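PDB 4OHF: cytosolic IMP-GMP specific 5'-nucleotidase from Legionella pneumophila subsp. pneumophila, which probably hydrolyses the 5'-phosphate from purine nucleoside monophosphates such as IMP and GMP, in a magnesium-dependent reaction of the HAD type. Local coordinates for residues V6-I11 and F446-R451; N317-L322 and F426-M431; D2-F7 and K433-L438. All coordinates share one frame; numbering follows the deposited sequence.

Contact 1 (V6-I11 and F446-R451). With PO4 (phosphate ion), chain I.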
loop_
_atom_site.group_PDB
_atom_site.type_symbol
_atom_site.label_atom_id
_atom_site.label_comp_id
_atom_site.label_asym_id
_atom_site.label_seq_id
_atom_site.Cartn_x
_atom_site.Cartn_y
_atom_site.Cartn_z
ATOM N N VAL B 6 19.609 -5.038 34.309
ATOM C CA VAL B 6 19.343 -5.269 32.900
ATOM C C VAL B 6 17.985 -5.953 32.818
ATOM O O VAL B 6 17.778 -7.009 33.392
ATOM C CB VAL B 6 20.431 -6.155 32.253
ATOM C CG1 VAL B 6 19.981 -6.618 30.874
ATOM C CG2 VAL B 6 21.729 -5.368 32.143
ATOM N N PHE B 7 17.053 -5.332 32.112
ATOM C CA PHE B 7 15.715 -5.868 31.970
ATOM C C PHE B 7 15.638 -6.733 30.738
ATOM O O PHE B 7 16.146 -6.359 29.687
ATOM C CB PHE B 7 14.745 -4.706 31.921
ATOM C CG PHE B 7 14.970 -3.741 33.038
ATOM C CD1 PHE B 7 14.765 -4.132 34.359
ATOM C CD2 PHE B 7 15.483 -2.473 32.786
ATOM C CE1 PHE B 7 15.076 -3.273 35.413
ATOM C CE2 PHE B 7 15.798 -1.608 33.830
ATOM C CZ PHE B 7 15.596 -2.005 35.147
ATOM N N VAL B 8 15.010 -7.899 30.885
ATOM C CA VAL B 8 14.921 -8.871 29.803
ATOM C C VAL B 8 13.521 -9.089 29.245
ATOM O O VAL B 8 12.594 -9.415 29.980
ATOM C CB VAL B 8 15.489 -10.242 30.271
ATOM C CG1 VAL B 8 15.683 -11.159 29.089
ATOM C CG2 VAL B 8 16.795 -10.032 31.037
ATOM N N ASN B 9 13.380 -8.898 27.935
ATOM C CA ASN B 9 12.102 -9.111 27.264
ATOM C C ASN B 9 12.078 -10.480 26.586
ATOM O O ASN B 9 11.035 -11.111 26.472
ATOM C CB ASN B 9 11.842 -8.032 26.204
ATOM C CG ASN B 9 11.632 -6.654 26.812
ATOM O OD1 ASN B 9 10.983 -6.518 27.852
ATOM N ND2 ASN B 9 12.171 -5.620 26.159
ATOM N N ARG B 10 13.242 -10.928 26.137
ATOM C CA ARG B 10 13.374 -12.207 25.450
ATOM C C ARG B 10 14.744 -12.790 25.721
ATOM O O ARG B 10 15.714 -12.056 25.902
ATOM C CB ARG B 10 13.252 -12.037 23.942
ATOM C CG ARG B 10 11.870 -11.929 23.399
ATOM C CD ARG B 10 11.942 -11.827 21.878
ATOM N NE ARG B 10 12.503 -10.553 21.444
ATOM C CZ ARG B 10 11.933 -9.379 21.704
ATOM N NH1 ARG B 10 10.790 -9.338 22.394
ATOM N NH2 ARG B 10 12.501 -8.253 21.280
ATOM N N ILE B 11 14.814 -14.115 25.721
ATOM C CA ILE B 11 16.064 -14.816 25.946
ATOM C C ILE B 11 17.158 -14.393 24.970
ATOM O O ILE B 11 16.902 -14.198 23.791
ATOM C CB ILE B 11 15.879 -16.346 25.763
ATOM C CG1 ILE B 11 14.988 -16.908 26.868
ATOM C CG2 ILE B 11 17.243 -17.053 25.750
ATOM C CD1 ILE B 11 14.561 -18.346 26.614
ATOM N N PHE B 446 20.414 -14.408 29.570
ATOM C CA PHE B 446 19.285 -13.574 29.947
ATOM C C PHE B 446 17.926 -14.212 29.655
ATOM O O PHE B 446 17.643 -14.608 28.518
ATOM C CB PHE B 446 19.364 -12.231 29.214
ATOM C CG PHE B 446 20.463 -11.323 29.702
ATOM C CD1 PHE B 446 20.410 -10.750 30.970
ATOM C CD2 PHE B 446 21.541 -11.014 28.885
ATOM C CE1 PHE B 446 21.413 -9.883 31.408
ATOM C CE2 PHE B 446 22.546 -10.146 29.321
ATOM C CZ PHE B 446 22.478 -9.585 30.579
ATOM N N ARG B 447 17.090 -14.305 30.684
ATOM C CA ARG B 447 15.736 -14.852 30.553
ATOM C C ARG B 447 14.732 -13.822 31.060
ATOM O O ARG B 447 15.055 -12.966 31.891
ATOM C CB ARG B 447 15.561 -16.135 31.375
ATOM C CG ARG B 447 16.251 -17.367 30.830
ATOM C CD ARG B 447 16.205 -18.501 31.856
ATOM N NE ARG B 447 16.895 -19.695 31.379
ATOM C CZ ARG B 447 16.469 -20.427 30.358
ATOM N NH1 ARG B 447 15.356 -20.084 29.727
ATOM N NH2 ARG B 447 17.170 -21.477 29.947
ATOM N N ALA B 448 13.505 -13.914 30.570
ATOM C CA ALA B 448 12.470 -12.994 30.997
ATOM C C ALA B 448 11.582 -13.645 32.042
ATOM O O ALA B 448 11.315 -14.846 31.982
ATOM C CB ALA B 448 11.643 -12.582 29.817
ATOM N N ASN B 449 11.133 -12.854 33.005
ATOM C CA ASN B 449 10.238 -13.354 34.036
ATOM C C ASN B 449 8.896 -13.501 33.333
ATOM O O ASN B 449 8.556 -12.665 32.497
ATOM C CB ASN B 449 10.113 -12.331 35.158
ATOM C CG ASN B 449 11.456 -11.961 35.765
ATOM O OD1 ASN B 449 11.635 -10.851 36.282
ATOM N ND2 ASN B 449 12.408 -12.897 35.721
ATOM N N ARG B 450 8.136 -14.550 33.649
ATOM C CA ARG B 450 6.826 -14.750 33.011
ATOM C C ARG B 450 5.989 -13.477 33.095
ATOM O O ARG B 450 6.009 -12.778 34.106
ATOM C CB ARG B 450 6.048 -15.884 33.692
ATOM C CG ARG B 450 5.954 -17.195 32.922
ATOM C CD ARG B 450 4.766 -17.997 33.435
ATOM N NE ARG B 450 4.643 -17.903 34.892
ATOM C CZ ARG B 450 3.599 -18.345 35.592
ATOM N NH1 ARG B 450 2.575 -18.925 34.969
ATOM N NH2 ARG B 450 3.570 -18.201 36.915
ATOM N N ARG B 451 5.241 -13.184 32.041
ATOM C CA ARG B 451 4.405 -11.990 32.030
ATOM C C ARG B 451 3.017 -12.264 32.627
ATOM O O ARG B 451 2.295 -11.327 32.990
ATOM C CB ARG B 451 4.278 -11.449 30.597
HETATM P P PO4 I . 15.784 -9.656 19.353
HETATM O O1 PO4 I . 17.250 -9.434 19.407
HETATM O O2 PO4 I . 15.080 -8.450 19.855
HETATM O O3 PO4 I . 15.429 -10.822 20.198
HETATM O O4 PO4 I . 15.367 -9.921 17.955
#
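V8 and F446 form the centre of this contact, with V6 beside them. The two valines project to the same side of their segment and meet neighbouring atoms along one side of the F446 ring: V8 CG2 lies 3.7 Å from F446 CD1, and V6 CG1 lies 3.6 Å from F446 CE1. Both cross the phenylalanine side chain at about a right angle. In V8, CG1 is anti to the backbone N (chi1 -168°), and this turns the fork so that CG2 goes to the ring while CG1 rests on the R447 peptide, 3.4 Å from R447 C. Past the ring, A448 CB rests against the opposite backbone, 3.3 Å from V8 O, with N9 O a little farther off. At the far end I11 and R447 run alongside each other in the same direction, with I11 CD1 3.7 Å from R447 NH1, and I11 CA offers its hydrogen to F446 O at an angle of 155°. The contact combines valine-phenylalanine packing with aliphatic carbons resting against backbone carbonyls; the backbone pairing of F446 is with I12, just beyond it.

The next shell lies on the other side of the 6-11 segment. There R10 turns away and meets a phosphate ion edge-on, with the phosphorus in the guanidinium plane: R10 NE donates to PO4 O3 (3.2 Å) and R10 NH2 to PO4 O2 (3.0 Å). R10 NH1 is tied to D424 O and N9 ND2 to A427 O, so both polar ends look toward the chain before strand 429-431. Strand 7-8 is an edge strand of the large mixed sheet within this chain, antiparallel to 429-431, whose I429 is also touched by V6 and V8; the loop after strand 445-446 closes over its flank, and R447 continues outward to S392 of the second subunit.

Contact 2 (N317-L322 and F426-M431); sequences NWRTAL and FACIYM. With PO4 (phosphate ion), chain I.
The ring of F426 fits into the hollow between T320 and L322, two side chains that rise from the same side of strand 319-322. T320 CB stands over one ring face, 4.0 Å from the centroid and 24° off the normal, a CH-pi contact, while L322 CD1 comes in obliquely, 3.8 Å from F426 CE1. The ring reaches this notch because F426 CG is anti to its own backbone N (chi1 173°), which carries it across to the strand. The next bump is A427: its methyl packs against the base of the L322 side chain, with A427 CB 3.6 Å from L322 CB. On the reverse side of the strand A321 CB fits against I429 CG1 at 3.8 Å.

Backbone bonds hold these shapes in step. C428 N donates to T320 O (3.0 Å), L322 N to I429 O (3.0 Å), and M431 N to L322 O, so that L322 is clasped on both sides of its bridge partner Y430. The Y430 ring itself leads off to meet F7.

At the start of the strand R319 curls, bent at chi2 and chi3, round a phosphate ion. R319 NE donates to PO4 O1 (2.8 Å) and R319 NH2 to PO4 O3 (2.8 Å), with phosphorus in the plane of the guanidinium group, and T320 N adds a second bond to O1. C428 CB lies against the anion from the other segment; R10, K313 and Y113 of the second subunit also bind it, and K313 reaches T320 OG1 as well.

With segment axes only 24° from parallel, strand 429-431 continues the parallel run of the Rossmann-like HAD core beyond 319-323, whose other neighbour, 298-302, leads straight to the magnesium ligand D303.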
loop_
_atom_site.group_PDB
_atom_site.type_symbol
_atom_site.label_atom_id
_atom_site.label_comp_id
_atom_site.label_asym_id
_atom_site.label_seq_id
_atom_site.Cartn_x
_atom_site.Cartn_y
_atom_site.Cartn_z
ATOM N N ASN B 317 18.125 -9.543 11.160
ATOM C CA ASN B 317 18.323 -10.793 11.904
ATOM C C ASN B 317 19.400 -10.757 12.992
ATOM O O ASN B 317 19.730 -11.784 13.595
ATOM C CB ASN B 317 18.514 -12.011 10.963
ATOM C CG ASN B 317 19.969 -12.310 10.639
ATOM O OD1 ASN B 317 20.282 -13.370 10.094
ATOM N ND2 ASN B 317 20.864 -11.383 10.956
ATOM N N TRP B 318 19.921 -9.559 13.245
ATOM C CA TRP B 318 20.905 -9.333 14.307
ATOM C C TRP B 318 20.107 -9.198 15.604
ATOM O O TRP B 318 18.960 -8.748 15.590
ATOM C CB TRP B 318 21.621 -7.993 14.112
ATOM C CG TRP B 318 22.730 -7.933 13.116
ATOM C CD1 TRP B 318 23.089 -8.886 12.204
ATOM C CD2 TRP B 318 23.632 -6.837 12.932
ATOM N NE1 TRP B 318 24.159 -8.445 11.465
ATOM C CE2 TRP B 318 24.513 -7.191 11.893
ATOM C CE3 TRP B 318 23.777 -5.589 13.550
ATOM C CZ2 TRP B 318 25.531 -6.340 11.452
ATOM C CZ3 TRP B 318 24.787 -4.744 13.113
ATOM C CH2 TRP B 318 25.652 -5.125 12.072
ATOM N N ARG B 319 20.705 -9.564 16.727
ATOM C CA ARG B 319 20.005 -9.382 17.983
ATOM C C ARG B 319 20.106 -7.888 18.294
ATOM O O ARG B 319 21.173 -7.284 18.150
ATOM C CB ARG B 319 20.664 -10.203 19.091
ATOM C CG ARG B 319 20.731 -11.694 18.777
ATOM C CD ARG B 319 19.391 -12.218 18.323
ATOM N NE ARG B 319 18.374 -12.028 19.351
ATOM C CZ ARG B 319 18.292 -12.742 20.469
ATOM N NH1 ARG B 319 19.174 -13.706 20.700
ATOM N NH2 ARG B 319 17.337 -12.478 21.361
ATOM N N THR B 320 18.995 -7.280 18.695
ATOM C CA THR B 320 19.003 -5.861 19.028
ATOM C C THR B 320 18.680 -5.600 20.504
ATOM O O THR B 320 17.742 -6.164 21.065
ATOM C CB THR B 320 18.011 -5.079 18.151
ATOM O OG1 THR B 320 16.720 -5.675 18.255
ATOM C CG2 THR B 320 18.440 -5.102 16.705
ATOM N N ALA B 321 19.482 -4.747 21.131
ATOM C CA ALA B 321 19.289 -4.385 22.525
ATOM C C ALA B 321 19.131 -2.872 22.579
ATOM O O ALA B 321 19.470 -2.164 21.640
ATOM C CB ALA B 321 20.480 -4.819 23.351
ATOM N N LEU B 322 18.636 -2.367 23.687
ATOM C CA LEU B 322 18.410 -0.944 23.793
ATOM C C LEU B 322 18.838 -0.329 25.129
ATOM O O LEU B 322 18.804 -0.965 26.186
ATOM C CB LEU B 322 16.930 -0.694 23.572
ATOM C CG LEU B 322 16.470 0.690 23.182
ATOM C CD1 LEU B 322 16.975 0.999 21.797
ATOM C CD2 LEU B 322 14.936 0.731 23.228
ATOM N N PHE B 426 11.353 -4.245 19.981
ATOM C CA PHE B 426 12.665 -4.046 19.407
ATOM C C PHE B 426 13.823 -4.542 20.252
ATOM O O PHE B 426 14.813 -5.015 19.713
ATOM C CB PHE B 426 12.857 -2.561 19.082
ATOM C CG PHE B 426 14.249 -2.205 18.635
ATOM C CD1 PHE B 426 15.266 -1.994 19.568
ATOM C CD2 PHE B 426 14.550 -2.079 17.282
ATOM C CE1 PHE B 426 16.559 -1.664 19.151
ATOM C CE2 PHE B 426 15.836 -1.750 16.854
ATOM C CZ PHE B 426 16.840 -1.542 17.787
ATOM N N ALA B 427 13.719 -4.438 21.568
ATOM C CA ALA B 427 14.827 -4.849 22.420
ATOM C C ALA B 427 14.645 -6.158 23.143
ATOM O O ALA B 427 13.648 -6.346 23.834
ATOM C CB ALA B 427 15.128 -3.755 23.455
ATOM N N CYS B 428 15.621 -7.054 23.008
ATOM C CA CYS B 428 15.537 -8.324 23.712
ATOM C C CYS B 428 15.859 -7.995 25.166
ATOM O O CYS B 428 15.347 -8.625 26.084
ATOM C CB CYS B 428 16.507 -9.355 23.109
ATOM S SG CYS B 428 18.235 -8.873 22.967
ATOM N N ILE B 429 16.692 -6.976 25.362
ATOM C CA ILE B 429 17.050 -6.502 26.702
ATOM C C ILE B 429 17.291 -5.003 26.618
ATOM O O ILE B 429 17.624 -4.472 25.548
ATOM C CB ILE B 429 18.346 -7.166 27.268
ATOM C CG1 ILE B 429 19.565 -6.696 26.481
ATOM C CG2 ILE B 429 18.233 -8.664 27.206
ATOM C CD1 ILE B 429 20.861 -7.106 27.077
ATOM N N TYR B 430 17.092 -4.319 27.738
ATOM C CA TYR B 430 17.311 -2.889 27.803
ATOM C C TYR B 430 17.779 -2.498 29.200
ATOM O O TYR B 430 17.526 -3.193 30.171
ATOM C CB TYR B 430 16.056 -2.121 27.400
ATOM C CG TYR B 430 14.828 -2.392 28.226
ATOM C CD1 TYR B 430 14.072 -3.535 28.014
ATOM C CD2 TYR B 430 14.402 -1.481 29.206
ATOM C CE1 TYR B 430 12.920 -3.777 28.744
ATOM C CE2 TYR B 430 13.253 -1.707 29.937
ATOM C CZ TYR B 430 12.516 -2.861 29.702
ATOM O OH TYR B 430 11.379 -3.120 30.429
ATOM N N MET B 431 18.504 -1.391 29.285
ATOM C CA MET B 431 19.052 -0.931 30.547
ATOM C C MET B 431 19.148 0.584 30.476
ATOM O O MET B 431 19.032 1.161 29.404
ATOM C CB MET B 431 20.441 -1.546 30.756
ATOM C CG MET B 431 21.450 -1.376 29.574
ATOM S SD MET B 431 21.379 -2.598 28.183
ATOM C CE MET B 431 20.744 -3.917 28.991
HETATM P P PO4 I . 15.784 -9.656 19.353
HETATM O O1 PO4 I . 17.250 -9.434 19.407
HETATM O O2 PO4 I . 15.080 -8.450 19.855
HETATM O O3 PO4 I . 15.429 -10.822 20.198
HETATM O O4 PO4 I . 15.367 -9.921 17.955
#

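Contact 3 (D2-F7 and K433-L438)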
loop_
_atom_site.group_PDB
_atom_site.type_symbol
_atom_site.label_atom_id
_atom_site.label_comp_id
_atom_site.label_asym_id
_atom_site.label_seq_id
_atom_site.Cartn_x
_atom_site.Cartn_y
_atom_site.Cartn_z
ATOM N N ASP B 2 24.718 1.885 42.740
ATOM C CA ASP B 2 24.392 1.581 41.309
ATOM C C ASP B 2 24.128 0.074 41.111
ATOM O O ASP B 2 25.056 -0.740 41.040
ATOM C CB ASP B 2 25.546 2.061 40.396
ATOM C CG ASP B 2 25.151 2.155 38.902
ATOM O OD1 ASP B 2 25.960 2.699 38.109
ATOM O OD2 ASP B 2 24.052 1.691 38.506
ATOM N N THR B 3 22.848 -0.279 41.026
ATOM C CA THR B 3 22.407 -1.658 40.822
ATOM C C THR B 3 22.776 -2.257 39.453
ATOM O O THR B 3 22.928 -3.472 39.339
ATOM C CB THR B 3 20.886 -1.753 40.969
ATOM O OG1 THR B 3 20.268 -0.956 39.952
ATOM C CG2 THR B 3 20.451 -1.233 42.324
ATOM N N HIS B 4 22.891 -1.416 38.422
ATOM C CA HIS B 4 23.239 -1.877 37.076
ATOM C C HIS B 4 22.294 -2.981 36.577
ATOM O O HIS B 4 22.735 -4.002 36.057
ATOM C CB HIS B 4 24.684 -2.398 37.043
ATOM C CG HIS B 4 25.732 -1.323 37.011
ATOM N ND1 HIS B 4 25.834 -0.407 35.983
ATOM C CD2 HIS B 4 26.757 -1.052 37.857
ATOM C CE1 HIS B 4 26.876 0.378 36.194
ATOM N NE2 HIS B 4 27.453 0.009 37.323
ATOM N N LYS B 5 20.994 -2.764 36.717
ATOM C CA LYS B 5 20.003 -3.744 36.304
ATOM C C LYS B 5 19.779 -3.819 34.805
ATOM O O LYS B 5 19.763 -2.807 34.114
ATOM C CB LYS B 5 18.666 -3.445 36.971
ATOM C CG LYS B 5 18.776 -3.230 38.456
ATOM C CD LYS B 5 17.598 -3.842 39.207
ATOM C CE LYS B 5 17.647 -5.352 39.135
ATOM N NZ LYS B 5 18.987 -5.825 39.583
ATOM N N VAL B 6 19.609 -5.038 34.309
ATOM C CA VAL B 6 19.343 -5.269 32.900
ATOM C C VAL B 6 17.985 -5.953 32.818
ATOM O O VAL B 6 17.778 -7.009 33.392
ATOM C CB VAL B 6 20.431 -6.155 32.253
ATOM C CG1 VAL B 6 19.981 -6.618 30.874
ATOM C CG2 VAL B 6 21.729 -5.368 32.143
ATOM N N PHE B 7 17.053 -5.332 32.112
ATOM C CA PHE B 7 15.715 -5.868 31.970
ATOM C C PHE B 7 15.638 -6.733 30.738
ATOM O O PHE B 7 16.146 -6.359 29.687
ATOM C CB PHE B 7 14.745 -4.706 31.921
ATOM C CG PHE B 7 14.970 -3.741 33.038
ATOM C CD1 PHE B 7 14.765 -4.132 34.359
ATOM C CD2 PHE B 7 15.483 -2.473 32.786
ATOM C CE1 PHE B 7 15.076 -3.273 35.413
ATOM C CE2 PHE B 7 15.798 -1.608 33.830
ATOM C CZ PHE B 7 15.596 -2.005 35.147
ATOM N N LYS B 433 21.797 2.369 30.959
ATOM C CA LYS B 433 23.041 2.718 30.273
ATOM C C LYS B 433 23.928 1.501 30.010
ATOM O O LYS B 433 23.869 0.499 30.715
ATOM C CB LYS B 433 23.821 3.780 31.071
ATOM C CG LYS B 433 24.224 3.357 32.477
ATOM C CD LYS B 433 25.030 4.441 33.162
ATOM C CE LYS B 433 25.400 4.027 34.569
ATOM N NZ LYS B 433 24.157 3.626 35.276
ATOM N N LEU B 434 24.756 1.608 28.986
ATOM C CA LEU B 434 25.645 0.537 28.560
ATOM C C LEU B 434 26.489 -0.152 29.642
ATOM O O LEU B 434 26.650 -1.385 29.618
ATOM C CB LEU B 434 26.557 1.075 27.468
ATOM C CG LEU B 434 27.508 0.107 26.783
ATOM C CD1 LEU B 434 26.732 -1.037 26.080
ATOM C CD2 LEU B 434 28.305 0.906 25.778
ATOM N N SER B 435 27.036 0.616 30.582
ATOM C CA SER B 435 27.863 0.004 31.614
ATOM C C SER B 435 27.008 -0.935 32.468
ATOM O O SER B 435 27.530 -1.814 33.156
ATOM C CB SER B 435 28.537 1.079 32.485
ATOM O OG SER B 435 27.593 1.806 33.250
ATOM N N ASP B 436 25.690 -0.748 32.434
ATOM C CA ASP B 436 24.808 -1.635 33.185
ATOM C C ASP B 436 25.023 -3.022 32.575
ATOM O O ASP B 436 25.277 -4.001 33.272
ATOM C CB ASP B 436 23.338 -1.203 33.051
ATOM C CG ASP B 436 23.022 0.072 33.839
ATOM O OD1 ASP B 436 21.938 0.672 33.602
ATOM O OD2 ASP B 436 23.853 0.475 34.692
ATOM N N LEU B 437 24.947 -3.101 31.259
ATOM C CA LEU B 437 25.167 -4.373 30.599
ATOM C C LEU B 437 26.614 -4.850 30.751
ATOM O O LEU B 437 26.852 -5.991 31.151
ATOM C CB LEU B 437 24.814 -4.276 29.113
ATOM C CG LEU B 437 25.171 -5.511 28.284
ATOM C CD1 LEU B 437 24.413 -6.715 28.815
ATOM C CD2 LEU B 437 24.841 -5.265 26.825
ATOM N N LEU B 438 27.579 -3.984 30.453
ATOM C CA LEU B 438 28.981 -4.390 30.512
ATOM C C LEU B 438 29.470 -4.807 31.889
ATOM O O LEU B 438 30.571 -5.330 32.027
ATOM C CB LEU B 438 29.877 -3.285 29.952
ATOM C CG LEU B 438 29.580 -2.853 28.514
ATOM C CD1 LEU B 438 30.488 -1.698 28.139
ATOM C CD2 LEU B 438 29.778 -4.016 27.568
HETATM O O HOH W 1 19.234 0.074 34.228
#
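D436 OD2 is gripped by two donors, one from each segment. H4 ND1 approaches it on the anti lone pair at 2.5 Å; the carboxylate oxygen lies 25° out of the imidazole plane, and the two flat groups are turned 74° against each other. K433 NZ comes from the syn side, at 3.2 Å, as a salt bridge. The lysine is extended until its last torsion (chi4 -53°), where it bends to set NZ between two carboxylates, for D2 OD1 also pairs with it, weakly, at 3.5 Å. The positive charge would partly offset the repulsion between D2 OD2 and D436 OD2, which are 4.0 Å apart. The second D436 oxygen is occupied too: OD1 accepts K433 N at 3.1 Å from above the carboxylate plane, and a water links it to K5 O. S435 OG sits at the edge of the H4 ring, 3.3 Å from CE1, while its own bond goes to E188. Farther along, V6 CG2 lies 3.9 Å from L437 CA, an apolar end to a polar contact. The arrangement is a histidine-carboxylate hydrogen bond embedded in a salt-bridge network, joining the N-terminal arm to K433 and the short, weakly bonded helix 434-438.

In the fold
Contact 2 is the most deeply buried and joins two neighbouring parallel strands, relying on backbone bonds and interlocked side chains. Contact 1 lies at the sheet's edge, partly buried and mainly apolar, with strand 7-8 flanked by a loop; contact 3 is mostly buried but has its exposed member at the chain terminus, and charges dominate it. Strand 429-431 ties them together: it pairs with 7-8, and 434-438 follows it in the chain. The 2-7 and 6-11 segments share V6 and F7, so contacts 1 and 3 both attach the N-terminal region to the C-terminal part, and both reach the second subunit. Contacts 1 and 2 converge on the same phosphate.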